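Local coordinates for protein cyanophycinase-like exopeptidase (PDB 6NQC) that probably hydrolyses peptide bonds as a serine exopeptidase of family S51, related to cyanophycinase and, by inference, cleaving residues from peptide ends, at residues Val29-Tyr34 with Ile187-Lys192; Gly216-Thr221 with Gly236-His241; Lys92-Leu97 with Pro105-Leu110; Pro56-Ile61 with Ala114-Phe119. One frame throughout, in Å; residues are numbered along the deposited sequence.

Contact 1 (Val29-Tyr34 with Ile187-Lys192); sequences VGSGEY and IPHFNK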
loop_
_atom_site.group_PDB
_atom_site.type_symbol
_atom_site.label_atom_id
_atom_site.label_comp_id
_atom_site.label_asym_id
_atom_site.label_seq_id
_atom_site.Cartn_x
_atom_site.Cartn_y
_atom_site.Cartn_z
ATOM N N VAL A 29 -3.448 3.543 2.202
ATOM C CA VAL A 29 -3.232 4.454 3.322
ATOM C C VAL A 29 -2.629 5.754 2.815
ATOM O O VAL A 29 -1.654 5.744 2.066
ATOM C CB VAL A 29 -2.337 3.808 4.382
ATOM C CG1 VAL A 29 -2.159 4.687 5.596
ATOM C CG2 VAL A 29 -2.983 2.446 4.844
ATOM N N GLY A 30 -3.192 6.874 3.254
ATOM C CA GLY A 30 -2.725 8.176 2.784
ATOM C C GLY A 30 -1.450 8.682 3.442
ATOM O O GLY A 30 -0.669 9.418 2.817
ATOM N N SER A 31 -1.211 8.291 4.683
ATOM C CA SER A 31 0.009 8.587 5.449
ATOM C C SER A 31 -0.151 7.867 6.789
ATOM O O SER A 31 -1.246 7.416 7.134
ATOM C CB SER A 31 0.268 10.087 5.691
ATOM O OG SER A 31 -0.509 10.596 6.769
ATOM N N GLY A 32 0.936 7.796 7.545
ATOM C CA GLY A 32 0.850 7.433 8.951
ATOM C C GLY A 32 1.090 5.984 9.234
ATOM O O GLY A 32 0.616 5.494 10.272
ATOM N N GLU A 33 1.792 5.272 8.338
ATOM C CA GLU A 33 2.101 3.874 8.587
ATOM C C GLU A 33 2.780 3.726 9.947
ATOM O O GLU A 33 3.554 4.591 10.382
ATOM C CB GLU A 33 2.978 3.289 7.486
ATOM C CG GLU A 33 4.412 3.835 7.411
ATOM C CD GLU A 33 4.537 5.007 6.464
ATOM O OE1 GLU A 33 4.230 6.115 6.897
ATOM O OE2 GLU A 33 4.903 4.805 5.279
ATOM N N TYR A 34 2.463 2.604 10.604
ATOM C CA TYR A 34 3.118 2.157 11.829
ATOM C C TYR A 34 2.891 3.100 12.996
ATOM O O TYR A 34 3.591 2.995 14.021
ATOM C CB TYR A 34 4.621 1.930 11.621
ATOM C CG TYR A 34 4.979 1.093 10.413
ATOM C CD1 TYR A 34 4.089 0.143 9.932
ATOM C CD2 TYR A 34 6.177 1.271 9.741
ATOM C CE1 TYR A 34 4.382 -0.623 8.821
ATOM C CE2 TYR A 34 6.492 0.484 8.600
ATOM C CZ TYR A 34 5.576 -0.469 8.164
ATOM O OH TYR A 34 5.818 -1.259 7.056
ATOM N N ILE A 187 -4.139 9.292 -4.867
ATOM C CA ILE A 187 -3.282 10.400 -4.491
ATOM C C ILE A 187 -3.224 10.426 -2.955
ATOM O O ILE A 187 -4.260 10.688 -2.326
ATOM C CB ILE A 187 -3.793 11.729 -5.051
ATOM C CG1 ILE A 187 -3.830 11.626 -6.572
ATOM C CG2 ILE A 187 -2.867 12.834 -4.626
ATOM C CD1 ILE A 187 -4.582 12.742 -7.267
ATOM N N PRO A 188 -2.081 10.136 -2.351
ATOM C CA PRO A 188 -1.984 10.125 -0.884
ATOM C C PRO A 188 -1.737 11.527 -0.354
ATOM O O PRO A 188 -1.665 12.462 -1.106
ATOM C CB PRO A 188 -0.782 9.225 -0.624
ATOM C CG PRO A 188 0.105 9.389 -1.863
ATOM C CD PRO A 188 -0.843 9.673 -3.014
ATOM N N HIS A 189 -1.587 11.638 0.981
ATOM C CA HIS A 189 -1.261 12.923 1.608
ATOM C C HIS A 189 -2.159 14.009 1.016
ATOM O O HIS A 189 -1.674 15.118 0.714
ATOM C CB HIS A 189 0.199 13.333 1.369
ATOM C CG HIS A 189 1.212 12.417 1.989
ATOM N ND1 HIS A 189 1.598 12.505 3.306
ATOM C CD2 HIS A 189 1.969 11.443 1.447
ATOM C CE1 HIS A 189 2.512 11.585 3.558
ATOM N NE2 HIS A 189 2.744 10.917 2.444
ATOM N N PHE A 190 -3.431 13.692 0.754
ATOM C CA PHE A 190 -4.190 14.530 -0.168
ATOM C C PHE A 190 -4.358 15.963 0.337
ATOM O O PHE A 190 -4.383 16.911 -0.460
ATOM C CB PHE A 190 -5.564 13.960 -0.405
ATOM C CG PHE A 190 -6.310 14.626 -1.531
ATOM C CD1 PHE A 190 -5.939 14.427 -2.844
ATOM C CD2 PHE A 190 -7.388 15.425 -1.271
ATOM C CE1 PHE A 190 -6.631 15.019 -3.857
ATOM C CE2 PHE A 190 -8.102 16.015 -2.321
ATOM C CZ PHE A 190 -7.707 15.816 -3.583
ATOM N N ASN A 191 -4.461 16.129 1.634
ATOM C CA ASN A 191 -4.689 17.428 2.234
ATOM C C ASN A 191 -3.439 18.287 2.239
ATOM O O ASN A 191 -3.547 19.488 2.485
ATOM C CB ASN A 191 -5.248 17.257 3.662
ATOM C CG ASN A 191 -4.352 16.425 4.560
ATOM O OD1 ASN A 191 -4.007 15.278 4.235
ATOM N ND2 ASN A 191 -3.984 16.990 5.725
ATOM N N LYS A 192 -2.278 17.721 1.928
ATOM C CA LYS A 192 -1.024 18.475 1.914
ATOM C C LYS A 192 -0.235 18.418 0.612
ATOM O O LYS A 192 0.513 19.361 0.357
ATOM C CB LYS A 192 -0.119 17.987 3.067
ATOM C CG LYS A 192 -0.843 17.983 4.431
ATOM C CD LYS A 192 0.104 18.307 5.574
ATOM C CE LYS A 192 -0.602 19.025 6.714
ATOM N NZ LYS A 192 -0.009 20.383 6.942
#

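Contact 2 (Gly216-Thr221 with Gly236-His241); sequences GIDEVT and GDAKVH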
loop_
_atom_site.group_PDB
_atom_site.type_symbol
_atom_site.label_atom_id
_atom_site.label_comp_id
_atom_site.label_asym_id
_atom_site.label_seq_id
_atom_site.Cartn_x
_atom_site.Cartn_y
_atom_site.Cartn_z
ATOM N N GLY A 216 -8.498 10.550 -3.750
ATOM C CA GLY A 216 -7.524 11.120 -2.844
ATOM C C GLY A 216 -7.772 10.604 -1.440
ATOM O O GLY A 216 -8.921 10.463 -1.015
ATOM N N ILE A 217 -6.687 10.329 -0.727
ATOM C CA ILE A 217 -6.750 9.861 0.659
ATOM C C ILE A 217 -5.939 10.841 1.493
ATOM O O ILE A 217 -4.741 11.032 1.246
ATOM C CB ILE A 217 -6.225 8.427 0.802
ATOM C CG1 ILE A 217 -7.057 7.490 -0.104
ATOM C CG2 ILE A 217 -6.324 7.962 2.265
ATOM C CD1 ILE A 217 -6.559 6.023 -0.080
ATOM N N ASP A 218 -6.607 11.483 2.454
ATOM C CA ASP A 218 -5.953 12.404 3.365
ATOM C C ASP A 218 -4.922 11.694 4.252
ATOM O O ASP A 218 -4.923 10.464 4.419
ATOM C CB ASP A 218 -6.960 13.078 4.311
ATOM C CG ASP A 218 -7.801 14.139 3.630
ATOM O OD1 ASP A 218 -7.429 14.549 2.527
ATOM O OD2 ASP A 218 -8.832 14.541 4.191
ATOM N N GLU A 219 -4.067 12.504 4.882
ATOM C CA GLU A 219 -3.153 11.982 5.884
ATOM C C GLU A 219 -3.912 11.264 7.003
ATOM O O GLU A 219 -5.071 11.586 7.331
ATOM C CB GLU A 219 -2.297 13.119 6.434
ATOM C CG GLU A 219 -1.372 13.676 5.348
ATOM C CD GLU A 219 -0.226 14.499 5.860
ATOM O OE1 GLU A 219 -0.402 15.202 6.870
ATOM O OE2 GLU A 219 0.830 14.437 5.230
ATOM N N VAL A 220 -3.274 10.209 7.498
ATOM C CA VAL A 220 -3.762 9.370 8.587
ATOM C C VAL A 220 -5.174 8.890 8.317
ATOM O O VAL A 220 -5.992 8.771 9.226
ATOM C CB VAL A 220 -3.670 10.157 9.917
ATOM C CG1 VAL A 220 -3.824 9.205 11.099
ATOM C CG2 VAL A 220 -2.372 10.905 9.985
ATOM N N THR A 221 -5.451 8.575 7.056
ATOM C CA THR A 221 -6.727 8.030 6.616
ATOM C C THR A 221 -6.412 6.874 5.679
ATOM O O THR A 221 -5.343 6.842 5.039
ATOM C CB THR A 221 -7.568 9.075 5.902
ATOM O OG1 THR A 221 -7.645 10.254 6.728
ATOM C CG2 THR A 221 -8.968 8.599 5.622
ATOM N N GLY A 236 -9.974 5.861 9.793
ATOM C CA GLY A 236 -9.003 6.816 10.277
ATOM C C GLY A 236 -9.537 8.225 10.469
ATOM O O GLY A 236 -10.728 8.472 10.646
ATOM N N ASP A 237 -8.616 9.165 10.428
ATOM C CA ASP A 237 -8.819 10.494 10.993
ATOM C C ASP A 237 -9.465 11.500 10.060
ATOM O O ASP A 237 -10.115 12.431 10.553
ATOM C CB ASP A 237 -7.464 11.030 11.481
ATOM C CG ASP A 237 -7.038 10.425 12.836
ATOM O OD1 ASP A 237 -7.802 9.626 13.417
ATOM O OD2 ASP A 237 -5.921 10.726 13.300
ATOM N N ALA A 238 -9.340 11.360 8.729
ATOM C CA ALA A 238 -9.877 12.377 7.834
ATOM C C ALA A 238 -10.675 11.795 6.665
ATOM O O ALA A 238 -11.468 10.871 6.855
ATOM C CB ALA A 238 -8.739 13.284 7.337
ATOM N N LYS A 239 -10.509 12.348 5.464
ATOM C CA LYS A 239 -11.417 12.030 4.373
ATOM C C LYS A 239 -10.749 11.302 3.210
ATOM O O LYS A 239 -9.540 11.369 2.988
ATOM C CB LYS A 239 -12.095 13.297 3.841
ATOM C CG LYS A 239 -12.687 14.195 4.925
ATOM C CD LYS A 239 -13.387 15.411 4.290
ATOM C CE LYS A 239 -13.667 16.526 5.305
ATOM N NZ LYS A 239 -13.090 17.839 4.856
ATOM N N VAL A 240 -11.589 10.588 2.488
ATOM C CA VAL A 240 -11.284 10.056 1.170
ATOM C C VAL A 240 -12.107 10.857 0.175
ATOM O O VAL A 240 -13.326 11.014 0.347
ATOM C CB VAL A 240 -11.627 8.566 1.060
ATOM C CG1 VAL A 240 -11.528 8.105 -0.389
ATOM C CG2 VAL A 240 -10.724 7.764 1.959
ATOM N N HIS A 241 -11.458 11.318 -0.878
ATOM C CA HIS A 241 -12.072 12.152 -1.896
ATOM C C HIS A 241 -12.204 11.386 -3.198
ATOM O O HIS A 241 -11.216 10.864 -3.732
ATOM C CB HIS A 241 -11.231 13.408 -2.087
ATOM C CG HIS A 241 -10.851 14.051 -0.802
ATOM N ND1 HIS A 241 -11.522 15.144 -0.291
ATOM C CD2 HIS A 241 -9.894 13.738 0.104
ATOM C CE1 HIS A 241 -10.985 15.489 0.863
ATOM N NE2 HIS A 241 -9.994 14.656 1.125
#

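Contact 3 (Lys92-Leu97 with Pro105-Leu110); sequences KFLPVL and PEFVEL. With SO4 (sulfate ion), chain B.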
loop_
_atom_site.group_PDB
_atom_site.type_symbol
_atom_site.label_atom_id
_atom_site.label_comp_id
_atom_site.label_asym_id
_atom_site.label_seq_id
_atom_site.Cartn_x
_atom_site.Cartn_y
_atom_site.Cartn_z
ATOM N N LYS A 92 8.496 -8.897 10.514
ATOM C CA LYS A 92 9.551 -9.374 9.633
ATOM C C LYS A 92 9.892 -8.217 8.702
ATOM O O LYS A 92 9.120 -7.928 7.780
ATOM C CB LYS A 92 9.110 -10.596 8.837
ATOM C CG LYS A 92 8.705 -11.771 9.736
ATOM C CD LYS A 92 9.916 -12.361 10.407
ATOM C CE LYS A 92 9.755 -13.852 10.647
ATOM N NZ LYS A 92 10.795 -14.345 11.591
ATOM N N PHE A 93 10.987 -7.524 8.984
ATOM C CA PHE A 93 11.519 -6.480 8.104
ATOM C C PHE A 93 12.293 -7.115 6.972
ATOM O O PHE A 93 13.216 -7.890 7.208
ATOM C CB PHE A 93 12.417 -5.555 8.915
ATOM C CG PHE A 93 12.860 -4.322 8.205
ATOM C CD1 PHE A 93 11.993 -3.253 8.011
ATOM C CD2 PHE A 93 14.179 -4.187 7.810
ATOM C CE1 PHE A 93 12.407 -2.129 7.393
ATOM C CE2 PHE A 93 14.617 -3.037 7.212
ATOM C CZ PHE A 93 13.739 -2.001 7.007
ATOM N N LEU A 94 11.909 -6.809 5.745
ATOM C CA LEU A 94 12.555 -7.378 4.550
ATOM C C LEU A 94 13.410 -6.294 3.938
ATOM O O LEU A 94 12.880 -5.411 3.241
ATOM C CB LEU A 94 11.526 -7.843 3.527
ATOM C CG LEU A 94 11.385 -9.343 3.334
ATOM C CD1 LEU A 94 10.966 -9.930 4.661
ATOM C CD2 LEU A 94 10.380 -9.665 2.268
ATOM N N PRO A 95 14.721 -6.288 4.186
ATOM C CA PRO A 95 15.550 -5.134 3.701
ATOM C C PRO A 95 15.839 -5.240 2.204
ATOM O O PRO A 95 16.927 -5.494 1.791
ATOM C CB PRO A 95 16.816 -5.299 4.546
ATOM C CG PRO A 95 16.910 -6.773 4.871
ATOM C CD PRO A 95 15.493 -7.244 5.012
ATOM N N VAL A 96 14.777 -5.119 1.403
ATOM C CA VAL A 96 14.898 -5.210 -0.052
ATOM C C VAL A 96 15.106 -3.785 -0.546
ATOM O O VAL A 96 14.163 -3.003 -0.646
ATOM C CB VAL A 96 13.683 -5.871 -0.695
ATOM C CG1 VAL A 96 13.729 -5.765 -2.202
ATOM C CG2 VAL A 96 13.619 -7.332 -0.277
ATOM N N LEU A 97 16.360 -3.430 -0.819
ATOM C CA LEU A 97 16.679 -2.040 -1.095
ATOM C C LEU A 97 17.034 -1.778 -2.544
ATOM O O LEU A 97 16.993 -0.618 -2.975
ATOM C CB LEU A 97 17.828 -1.582 -0.203
ATOM C CG LEU A 97 17.691 -1.896 1.281
ATOM C CD1 LEU A 97 18.846 -1.272 2.057
ATOM C CD2 LEU A 97 16.366 -1.427 1.858
ATOM N N PRO A 105 15.917 -15.874 -2.355
ATOM C CA PRO A 105 14.898 -16.927 -2.139
ATOM C C PRO A 105 14.412 -17.039 -0.702
ATOM O O PRO A 105 13.325 -17.580 -0.480
ATOM C CB PRO A 105 15.614 -18.225 -2.562
ATOM C CG PRO A 105 16.854 -17.781 -3.302
ATOM C CD PRO A 105 17.232 -16.445 -2.717
ATOM N N GLU A 106 15.186 -16.596 0.280
ATOM C CA GLU A 106 14.676 -16.538 1.643
ATOM C C GLU A 106 13.531 -15.528 1.726
ATOM O O GLU A 106 12.468 -15.827 2.289
ATOM C CB GLU A 106 15.791 -16.185 2.627
ATOM C CG GLU A 106 17.062 -17.028 2.477
ATOM C CD GLU A 106 18.336 -16.177 2.539
ATOM O OE1 GLU A 106 19.007 -16.028 1.487
ATOM O OE2 GLU A 106 18.665 -15.670 3.642
ATOM N N PHE A 107 13.757 -14.325 1.161
ATOM C CA PHE A 107 12.724 -13.290 1.177
ATOM C C PHE A 107 11.489 -13.749 0.403
ATOM O O PHE A 107 10.349 -13.582 0.864
ATOM C CB PHE A 107 13.274 -11.993 0.592
ATOM C CG PHE A 107 14.358 -11.339 1.421
ATOM C CD1 PHE A 107 14.582 -11.705 2.742
ATOM C CD2 PHE A 107 15.156 -10.339 0.859
ATOM C CE1 PHE A 107 15.557 -11.095 3.486
ATOM C CE2 PHE A 107 16.149 -9.727 1.599
ATOM C CZ PHE A 107 16.347 -10.110 2.917
ATOM N N VAL A 108 11.689 -14.355 -0.773
ATOM C CA VAL A 108 10.563 -14.835 -1.575
ATOM C C VAL A 108 9.792 -15.908 -0.843
ATOM O O VAL A 108 8.559 -15.976 -0.956
ATOM C CB VAL A 108 11.093 -15.325 -2.951
ATOM C CG1 VAL A 108 10.001 -16.035 -3.760
ATOM C CG2 VAL A 108 11.660 -14.172 -3.735
ATOM N N GLU A 109 10.483 -16.735 -0.053
ATOM C CA GLU A 109 9.766 -17.738 0.728
ATOM C C GLU A 109 8.948 -17.106 1.857
ATOM O O GLU A 109 7.814 -17.514 2.101
ATOM C CB GLU A 109 10.735 -18.765 1.289
ATOM C CG GLU A 109 11.016 -19.930 0.333
ATOM C CD GLU A 109 9.754 -20.694 -0.102
ATOM O OE1 GLU A 109 9.724 -21.185 -1.257
ATOM O OE2 GLU A 109 8.805 -20.808 0.705
ATOM N N LEU A 110 9.487 -16.072 2.506
ATOM C CA LEU A 110 8.814 -15.426 3.630
ATOM C C LEU A 110 7.503 -14.749 3.233
ATOM O O LEU A 110 6.528 -14.752 4.002
ATOM C CB LEU A 110 9.728 -14.371 4.238
ATOM C CG LEU A 110 10.500 -14.734 5.507
ATOM C CD1 LEU A 110 11.580 -13.663 5.765
ATOM C CD2 LEU A 110 9.616 -14.917 6.699
HETATM S S SO4 B . 13.496 -9.170 11.560
HETATM O O1 SO4 B . 14.831 -8.911 10.978
HETATM O O2 SO4 B . 13.575 -9.203 13.023
HETATM O O3 SO4 B . 12.978 -10.474 11.091
HETATM O O4 SO4 B . 12.609 -8.065 11.203
#

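Contact 4 (Pro56-Ile61 with Ala114-Phe119); sequences PIFLQI and AALIYF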
loop_
_atom_site.group_PDB
_atom_site.type_symbol
_atom_site.label_atom_id
_atom_site.label_comp_id
_atom_site.label_asym_id
_atom_site.label_seq_id
_atom_site.Cartn_x
_atom_site.Cartn_y
_atom_site.Cartn_z
ATOM N N PRO A 56 0.839 -15.459 11.631
ATOM C CA PRO A 56 0.531 -14.135 12.228
ATOM C C PRO A 56 1.732 -13.190 12.259
ATOM O O PRO A 56 2.169 -12.711 13.277
ATOM C CB PRO A 56 0.090 -14.537 13.648
ATOM C CG PRO A 56 0.984 -15.732 13.976
ATOM C CD PRO A 56 1.059 -16.504 12.657
ATOM N N ILE A 57 2.277 -12.901 11.065
ATOM C CA ILE A 57 3.416 -11.983 10.982
ATOM C C ILE A 57 2.999 -10.682 10.283
ATOM O O ILE A 57 2.110 -10.667 9.430
ATOM C CB ILE A 57 4.646 -12.594 10.262
ATOM C CG1 ILE A 57 4.242 -13.151 8.905
ATOM C CG2 ILE A 57 5.317 -13.680 11.131
ATOM C CD1 ILE A 57 5.421 -13.307 7.985
ATOM N N PHE A 58 3.663 -9.594 10.680
ATOM C CA PHE A 58 3.551 -8.241 10.129
ATOM C C PHE A 58 4.810 -8.027 9.301
ATOM O O PHE A 58 5.862 -7.636 9.811
ATOM C CB PHE A 58 3.450 -7.238 11.274
ATOM C CG PHE A 58 3.064 -5.852 10.884
ATOM C CD1 PHE A 58 3.089 -5.408 9.559
ATOM C CD2 PHE A 58 2.667 -4.967 11.867
ATOM C CE1 PHE A 58 2.736 -4.099 9.259
ATOM C CE2 PHE A 58 2.308 -3.667 11.558
ATOM C CZ PHE A 58 2.344 -3.237 10.254
ATOM N N LEU A 59 4.714 -8.334 8.010
ATOM C CA LEU A 59 5.854 -8.297 7.114
ATOM C C LEU A 59 5.940 -6.892 6.514
ATOM O O LEU A 59 4.952 -6.373 5.987
ATOM C CB LEU A 59 5.690 -9.375 6.038
ATOM C CG LEU A 59 6.940 -9.907 5.369
ATOM C CD1 LEU A 59 6.716 -11.279 4.739
ATOM C CD2 LEU A 59 7.337 -8.897 4.295
ATOM N N GLN A 60 7.090 -6.261 6.652
ATOM C CA GLN A 60 7.256 -4.837 6.355
ATOM C C GLN A 60 8.300 -4.669 5.265
ATOM O O GLN A 60 9.403 -5.209 5.362
ATOM C CB GLN A 60 7.645 -4.072 7.614
ATOM C CG GLN A 60 6.579 -4.188 8.657
ATOM C CD GLN A 60 7.013 -3.714 10.018
ATOM O OE1 GLN A 60 8.167 -3.322 10.215
ATOM N NE2 GLN A 60 6.069 -3.707 10.961
ATOM N N ILE A 61 7.917 -3.986 4.196
ATOM C CA ILE A 61 8.764 -3.860 3.014
ATOM C C ILE A 61 9.040 -2.382 2.774
ATOM O O ILE A 61 8.124 -1.588 2.448
ATOM C CB ILE A 61 8.124 -4.541 1.793
ATOM C CG1 ILE A 61 7.944 -6.032 2.083
ATOM C CG2 ILE A 61 8.987 -4.319 0.595
ATOM C CD1 ILE A 61 7.356 -6.814 0.977
ATOM N N ALA A 114 2.142 -14.804 4.939
ATOM C CA ALA A 114 2.196 -13.642 5.820
ATOM C C ALA A 114 0.792 -13.096 6.013
ATOM O O ALA A 114 0.084 -12.859 5.033
ATOM C CB ALA A 114 3.157 -12.582 5.255
ATOM N N ALA A 115 0.391 -12.885 7.274
ATOM C CA ALA A 115 -0.932 -12.320 7.520
ATOM C C ALA A 115 -1.064 -10.901 6.955
ATOM O O ALA A 115 -2.140 -10.508 6.465
ATOM C CB ALA A 115 -1.256 -12.286 9.002
ATOM N N LEU A 116 0.001 -10.120 7.040
ATOM C CA LEU A 116 0.011 -8.789 6.433
ATOM C C LEU A 116 1.357 -8.507 5.785
ATOM O O LEU A 116 2.422 -8.748 6.372
ATOM C CB LEU A 116 -0.306 -7.710 7.497
ATOM C CG LEU A 116 -0.100 -6.235 7.169
ATOM C CD1 LEU A 116 -0.966 -5.763 5.999
ATOM C CD2 LEU A 116 -0.374 -5.360 8.357
ATOM N N ILE A 117 1.300 -7.967 4.569
ATOM C CA ILE A 117 2.470 -7.433 3.885
ATOM C C ILE A 117 2.203 -5.955 3.675
ATOM O O ILE A 117 1.123 -5.593 3.188
ATOM C CB ILE A 117 2.733 -8.177 2.567
ATOM C CG1 ILE A 117 3.008 -9.649 2.863
ATOM C CG2 ILE A 117 3.869 -7.562 1.823
ATOM C CD1 ILE A 117 3.017 -10.494 1.588
ATOM N N TYR A 118 3.132 -5.095 4.121
ATOM C CA TYR A 118 2.962 -3.641 4.148
ATOM C C TYR A 118 4.080 -2.965 3.361
ATOM O O TYR A 118 5.252 -3.193 3.650
ATOM C CB TYR A 118 2.964 -3.141 5.605
ATOM C CG TYR A 118 2.241 -1.846 5.808
ATOM C CD1 TYR A 118 2.827 -0.635 5.410
ATOM C CD2 TYR A 118 0.960 -1.808 6.361
ATOM C CE1 TYR A 118 2.170 0.554 5.585
ATOM C CE2 TYR A 118 0.295 -0.608 6.512
ATOM C CZ TYR A 118 0.924 0.576 6.120
ATOM O OH TYR A 118 0.310 1.802 6.257
ATOM N N PHE A 119 3.716 -2.156 2.341
ATOM C CA PHE A 119 4.679 -1.284 1.672
ATOM C C PHE A 119 4.666 0.075 2.367
ATOM O O PHE A 119 3.665 0.788 2.308
ATOM C CB PHE A 119 4.349 -1.089 0.187
ATOM C CG PHE A 119 4.460 -2.328 -0.631
ATOM C CD1 PHE A 119 5.674 -2.972 -0.777
ATOM C CD2 PHE A 119 3.355 -2.836 -1.285
ATOM C CE1 PHE A 119 5.782 -4.127 -1.558
ATOM C CE2 PHE A 119 3.444 -3.991 -2.048
ATOM C CZ PHE A 119 4.667 -4.650 -2.181
#

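Contact 1 (Val29-Tyr34 with Ile187-Lys192)
The imidazole of His189 lies across the backbone carbonyl of Gly30, whose O sits 3.5 Å above the ring plane and over its centre. From an oblique direction the CB of Ser31 reaches His189 CE1 at 3.4 Å. At the edges, ND1 is hydrogen-bonded to Glu219 OE2, while NE2 is linked weakly to Ser154 OG. The ring is thus located by polar partners at two of its corners, by Gly30 O under one face and by Ser31 CB at an oblique angle. CG stands beside the backbone N of His189 (chi1 -64°), which folds the ring back over the very oxygen that the same residue binds: His189 N donates to Gly30 O at 3.0 Å, with the N-H bent to 144°. The same oxygen is also touched by Pro188 CB at 3.4 Å, so one carbonyl meets the amide, the ring and the preceding proline. Ser31 OG turns to Val220 N, tying this loop to the turn that carries Glu219. Each segment starts on the last residue of a strand, 26-29 or 184-187, and continues as loop, and the contact is buried. Ser154 occupies a position resembling a nucleophile elbow, and its grouping with His189 and Glu219 is consistent with a Ser-His-Glu catalytic triad, as expected of a family S51 peptidase.

Contact 2 (Gly216-Thr221 with Gly236-His241)
Gly216 and His241 form an antiparallel hydrogen-bonded pair, Gly216 N reaching His241 O at 2.7 Å and His241 N reaching Gly216 O at 2.7 Å. Asp218 then grips the opposing segment with both carboxylate oxygens: OD1 receives His241 NE2 at 2.9 Å, and OD2 receives the backbone N of Lys239 at 3.0 Å. Each donor comes from above the carboxylate plane, about 40° out of it, and the imidazole and carboxylate planes are turned 56° apart. A weak second bond runs from NE2 to OD2, so the histidine is shared unevenly between the two oxygens. The backbone ladder continues as Asp218 N binds Lys239 O. Beyond it, a type II turn from Asp218 to Thr221 offers Val220 O to Asp237 N at 2.9 Å. With Thr221 OG1 held beside its own backbone N (chi1 -51°), the hydroxyl accepts from Ala238 N at 2.8 Å and donates to Glu219 O. Packing is lighter: Ala238 CB nestles against Thr221 OG1, and Ile217 CG1 meets Val240 CG2 at 4.2 Å. Strand 213-217 lies between 184-187 and 240-244 in the smaller mixed sheet, whereas Thr221 and Gly236 belong to neighbouring strands of the eight-stranded sheet.

Contact 3 (Lys92-Leu97 with Pro105-Leu110)
A short helix laid against the end of an edge strand forms this contact, centred on the ring of Phe107. Phe107 CG lies anti to its carbonyl carbon (chi1 -67°), which carries the ring toward segment 92-97. Leu94 CG sits over one face, 4.0 Å from Phe107 CD1. Val96 CG2 approaches obliquely, 3.6 Å from Phe107 CD2, and Pro95 CD does likewise, 3.7 Å from Phe107 CZ. All three come from the same side of the ring; the chain bends at Pro95, the centre of an inverse gamma turn closed by Val96 N to Leu94 O at 2.7 Å. Strand 90-93 is outermost in the eight-stranded sheet, next to 57-61, and helix 105-110 comes on the way from it to strand 116-119. One turn beyond Phe107, Leu110 CD1 meets Leu94 CD1 at 3.9 Å, the two leucines running in opposite senses. Leu110 CD2 touches the aliphatic Lys92 CE, whose side chain runs roughly perpendicular to it and ends in a salt bridge to Glu90. Leu136 of helix 135-145 packs on Leu94, Val96 and Phe107. A sulfate, most likely a crystallisation component, takes a nearly straight bond from Phe93 N to its O4 (2.8 Å, 170°) and another from Arg81.

Contact 4 (Pro56-Ile61 with Ala114-Phe119)
Strands 57-61 and 116-119 run side by side as parallel neighbours within the eight-stranded mixed sheet, their short axes 4.8 Å apart and 23° from exactly parallel. Four backbone bonds alternate between them: Leu116 N to Ile57 O, Leu59 N to Leu116 O at 2.8 Å, Tyr118 N to Leu59 O, and Ile61 N to Tyr118 O at 2.8 Å. On the face that carries Phe58, Gln60, Leu116 and Tyr118, the CD2 methyl of Leu116 makes a CH-pi contact over the Phe58 ring, 3.9 Å from its centroid. Tyr118 CB lies at the edge of that ring, near its plane. On the opposite ring face from Leu116 CD2, Gln60 NE2 stands 3.5 Å above the plane, over the centre, while also bonding to Gly80 O. A chi1 of -169° lays Phe58 beside Leu116, the two side chains pointing the same way. The reverse face carries Leu59, Ile61, Ile117 and Phe119, and there Ile61 CD1 meets Ile117 CG2 at 3.7 Å. At the start of the strands, Ala114 CB touches both Ile57 CD1 and Leu59 CD1. Ile140 of helix 135-145 touches Ile61, Ile117 and Phe119, whereas Ile46 of helix 39-51 packs on Phe58 and Leu116. At the C-terminal end, Ile61 CG2 comes to the edge of the Phe119 ring, 3.8 Å from Phe119 CD1.

How the contacts relate
Contacts 3 and 4 share the large mixed sheet, their centres about 11 Å apart: strand 57-61 pairs with 90-93 on one side and 116-119 on the other, and contact 3 is nested in the loop closed by contact 4. Both fall within the longer loop closed by contact 1, after which contact 2 opens. The centres of contacts 1 and 2 are about 7 Å apart, and these two together hold His189 and Glu219 of the putative triad. Tyr34 of contact 1 reaches Phe58, Gln60 and Tyr118 of contact 4. Contact 3, centred about 25 Å from contact 1, lies across the chain's centre from this putative active site.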